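Arylamine n-acetyltransferase (Mycobacterium smegmatis, PDB 1W5R) catalyses transfer of an acetyl group to arylamines, in this family from acetyl-coenzyme A by way of a catalytic triad. Local coordinates at residues Thr137-Ile142 / Gln150-Glu155. The protein carries 1 engineered substitution. Numbering follows the deposited sequence.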
ATOM      1  N   THR A 137      16.221 -10.500  -2.196  1.00  7.81           N
ATOM      2  CA  THR A 137      17.010 -11.652  -2.659  1.00  8.10           C
ATOM      3  C   THR A 137      16.985 -11.778  -4.181  1.00  8.63           C
ATOM      4  O   THR A 137      16.001 -11.377  -4.842  1.00  9.44           O
ATOM      5  CB  THR A 137      16.512 -12.966  -2.031  1.00  8.22           C
ATOM      6  OG1 THR A 137      17.590 -13.917  -2.005  1.00  9.28           O
ATOM      7  CG2 THR A 137      15.293 -13.534  -2.767  1.00  9.45           C
ATOM      8  N   LEU A 138      18.058 -12.337  -4.735  1.00  9.24           N
ATOM      9  CA  LEU A 138      18.095 -12.653  -6.169  1.00  9.11           C
ATOM     10  C   LEU A 138      16.942 -13.551  -6.584  1.00  9.59           C
ATOM     11  O   LEU A 138      16.638 -14.529  -5.906  1.00  9.96           O
ATOM     12  CB  LEU A 138      19.394 -13.355  -6.537  1.00  9.57           C
ATOM     13  CG  LEU A 138      20.601 -12.490  -6.901  1.00 10.93           C
ATOM     14  CD1 LEU A 138      21.862 -13.328  -6.978  1.00 12.90           C
ATOM     15  CD2 LEU A 138      20.385 -11.779  -8.233  1.00 11.14           C
ATOM     16  N   THR A 139      16.310 -13.200  -7.709  1.00  9.59           N
ATOM     17  CA  THR A 139      15.167 -13.950  -8.213  1.00 10.02           C
ATOM     18  C   THR A 139      15.495 -14.731  -9.482  1.00 10.63           C
ATOM     19  O   THR A 139      14.611 -15.363 -10.085  1.00 11.13           O
ATOM     20  CB  THR A 139      13.972 -13.019  -8.459  1.00  9.81           C
ATOM     21  OG1 THR A 139      14.315 -12.048  -9.459  1.00 10.56           O
ATOM     22  CG2 THR A 139      13.555 -12.327  -7.131  1.00  9.92           C
ATOM     23  N   SER A 140      16.773 -14.704  -9.850  1.00 11.37           N
ATOM     24  CA  SER A 140      17.330 -15.553 -10.908  1.00 12.13           C
ATOM     25  C   SER A 140      18.697 -15.990 -10.439  1.00 12.80           C
ATOM     26  O   SER A 140      19.330 -15.291  -9.656  1.00 12.98           O
ATOM     27  CB  SER A 140      17.553 -14.750 -12.205  1.00 12.73           C
ATOM     28  OG  SER A 140      16.377 -14.123 -12.654  1.00 13.45           O
ATOM     29  N   PRO A 141      19.202 -17.119 -10.971  1.00 13.13           N
ATOM     30  CA  PRO A 141      20.629 -17.354 -10.857  1.00 13.76           C
ATOM     31  C   PRO A 141      21.338 -16.344 -11.759  1.00 13.63           C
ATOM     32  O   PRO A 141      20.787 -15.971 -12.807  1.00 14.79           O
ATOM     33  CB  PRO A 141      20.800 -18.769 -11.426  1.00 13.72           C
ATOM     34  CG  PRO A 141      19.661 -18.963 -12.337  1.00 14.61           C
ATOM     35  CD  PRO A 141      18.516 -18.167 -11.756  1.00 13.35           C
ATOM     36  N   ILE A 142      22.519 -15.884 -11.365  1.00 13.10           N
ATOM     37  CA  ILE A 142      23.313 -15.018 -12.246  1.00 13.51           C
ATOM     38  C   ILE A 142      24.690 -15.620 -12.405  1.00 14.18           C
ATOM     39  O   ILE A 142      25.099 -16.455 -11.599  1.00 14.61           O
ATOM     40  CB  ILE A 142      23.394 -13.535 -11.758  1.00 13.63           C
ATOM     41  CG1 ILE A 142      24.193 -13.417 -10.448  1.00 13.26           C
ATOM     42  CG2 ILE A 142      21.995 -12.922 -11.636  1.00 14.08           C
ATOM     43  CD1 ILE A 142      24.459 -11.985 -10.005  1.00 12.98           C
ATOM     44  N   GLN A 150      23.801  -7.644 -14.918  1.00 14.21           N
ATOM     45  CA  GLN A 150      23.036  -8.796 -15.349  1.00 13.15           C
ATOM     46  C   GLN A 150      21.566  -8.605 -15.034  1.00 13.57           C
ATOM     47  O   GLN A 150      21.205  -8.254 -13.901  1.00 13.23           O
ATOM     48  CB  GLN A 150      23.555 -10.063 -14.668  1.00 13.33           C
ATOM     49  CG  GLN A 150      25.020 -10.361 -14.946  1.00 13.71           C
ATOM     50  CD  GLN A 150      25.432 -11.713 -14.409  1.00 13.91           C
ATOM     51  OE1 GLN A 150      24.862 -12.739 -14.784  1.00 13.72           O
ATOM     52  NE2 GLN A 150      26.419 -11.720 -13.515  1.00 14.51           N
ATOM     53  N   GLN A 151      20.714  -8.817 -16.034  1.00 13.58           N
ATOM     54  CA  GLN A 151      19.272  -8.789 -15.835  1.00 13.62           C
ATOM     55  C   GLN A 151      18.816 -10.028 -15.069  1.00 13.64           C
ATOM     56  O   GLN A 151      19.468 -11.092 -15.114  1.00 14.29           O
ATOM     57  CB  GLN A 151      18.529  -8.676 -17.177  1.00 13.76           C
ATOM     58  CG  GLN A 151      18.917  -7.438 -18.044  1.00 14.78           C
ATOM     59  CD  GLN A 151      18.653  -6.084 -17.359  1.00 16.51           C
ATOM     60  OE1 GLN A 151      17.775  -5.957 -16.491  1.00 18.37           O
ATOM     61  NE2 GLN A 151      19.389  -5.058 -17.783  1.00 18.05           N
ATOM     62  N   THR A 152      17.714  -9.864 -14.343  1.00 13.19           N
ATOM     63  CA  THR A 152      17.057 -10.945 -13.600  1.00 13.16           C
ATOM     64  C   THR A 152      15.550 -10.878 -13.878  1.00 13.24           C
ATOM     65  O   THR A 152      15.098 -10.066 -14.709  1.00 13.88           O
ATOM     66  CB  THR A 152      17.298 -10.808 -12.067  1.00 13.09           C
ATOM     67  OG1 THR A 152      16.527  -9.712 -11.543  1.00 11.88           O
ATOM     68  CG2 THR A 152      18.791 -10.600 -11.763  1.00 11.84           C
ATOM     69  N   ARG A 153      14.770 -11.699 -13.170  1.00 13.55           N
ATOM     70  CA  ARG A 153      13.303 -11.634 -13.263  1.00 14.18           C
ATOM     71  C   ARG A 153      12.745 -10.300 -12.762  1.00 13.76           C
ATOM     72  O   ARG A 153      11.598  -9.953 -13.056  1.00 13.74           O
ATOM     73  CB  ARG A 153      12.618 -12.779 -12.500  1.00 14.59           C
ATOM     74  CG  ARG A 153      12.912 -14.181 -12.991  1.00 15.81           C
ATOM     75  CD  ARG A 153      11.959 -15.196 -12.376  1.00 14.53           C
ATOM     76  NE  ARG A 153      11.961 -15.175 -10.909  1.00 15.49           N
ATOM     77  CZ  ARG A 153      10.883 -15.027 -10.137  1.00 14.24           C
ATOM     78  NH1 ARG A 153       9.662 -14.883 -10.648  1.00 14.24           N
ATOM     79  NH2 ARG A 153      11.023 -15.034  -8.821  1.00 14.62           N
ATOM     80  N   HIS A 154      13.551  -9.566 -11.996  1.00 12.95           N
ATOM     81  CA  HIS A 154      13.151  -8.285 -11.424  1.00 13.14           C
ATOM     82  C   HIS A 154      14.178  -7.228 -11.831  1.00 13.58           C
ATOM     83  O   HIS A 154      14.267  -6.924 -13.027  1.00 15.45           O
ATOM     84  CB  HIS A 154      12.934  -8.406  -9.902  1.00 12.29           C
ATOM     85  CG  HIS A 154      11.888  -9.416  -9.540  1.00 12.35           C
ATOM     86  ND1 HIS A 154      10.648  -9.080  -9.047  1.00 13.90           N
ATOM     87  CD2 HIS A 154      11.888 -10.764  -9.673  1.00  8.87           C
ATOM     88  CE1 HIS A 154       9.942 -10.186  -8.853  1.00 10.32           C
ATOM     89  NE2 HIS A 154      10.675 -11.220  -9.225  1.00 13.43           N
ATOM     90  N   GLU A 155      14.956  -6.701 -10.885  1.00 13.20           N
ATOM     91  CA  GLU A 155      15.883  -5.587 -11.157  1.00 13.16           C
ATOM     92  C   GLU A 155      17.208  -6.114 -11.682  1.00 12.32           C
ATOM     93  O   GLU A 155      17.545  -7.281 -11.473  1.00 11.31           O
ATOM     94  CB  GLU A 155      16.185  -4.775  -9.878  1.00 14.52           C
ATOM     95  CG  GLU A 155      14.997  -4.364  -9.061  1.00 15.78           C
ATOM     96  CD  GLU A 155      14.630  -5.386  -7.996  1.00 17.01           C
ATOM     97  OE1 GLU A 155      14.946  -6.584  -8.150  1.00 14.99           O
ATOM     98  OE2 GLU A 155      13.979  -4.985  -7.021  1.00 20.38           O
TER
HETATM   99  O   HOH W   1      16.390 -10.517  -8.732  1.00 11.07           O
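Arg153 and Thr139 meet where two loops come together at the two outermost strands of the eight-stranded antiparallel sheet of this arylamine N-acetyltransferase: 137-142 leads into 142-143 and 150-155 leaves 149-150. From the backbone outward, Arg153 CB lies 3.6 Å from Thr139 OG1, CG rests 3.5 Å from Ser140 OG, and CD passes Thr139 O. The chain then bends at chi3 (-56°), which brings NE onto Thr139 O at 2.8 Å with a nearly straight N-H (164°). This carbonyl oxygen lies in the guanidinium plane, at its edge, while NH2 runs alongside Thr139 CB and NH1 reaches a salt bridge with Asp218. A long, multiply donating side chain suits the place, since it serves a buried backbone carbonyl on its way to a carboxylate.

Serine is short enough to let its own loop approach closely: Ser140 OG accepts the backbone N-H of Arg153 at 3.0 Å. Next to it, Thr152 divides its branches. Its methyl CG2 meets both Ile142 CG2 and Leu138 CD2, which lie on the same side of it, an apolar patch continued by Tyr157. OG1, placed between backbone N and carbonyl carbon (chi1 73°), accepts from His154 N in an ST turn and donates to Glu155 O, which fixes the bend of the loop. Further along, the Gln150 amide lies against Ile142 CB and CD1 while its OE1 receives the backbone N-H of Arg143. One water joins the loops, accepting from Thr139 N and donating to Thr152 OG1, 2.9 Å away.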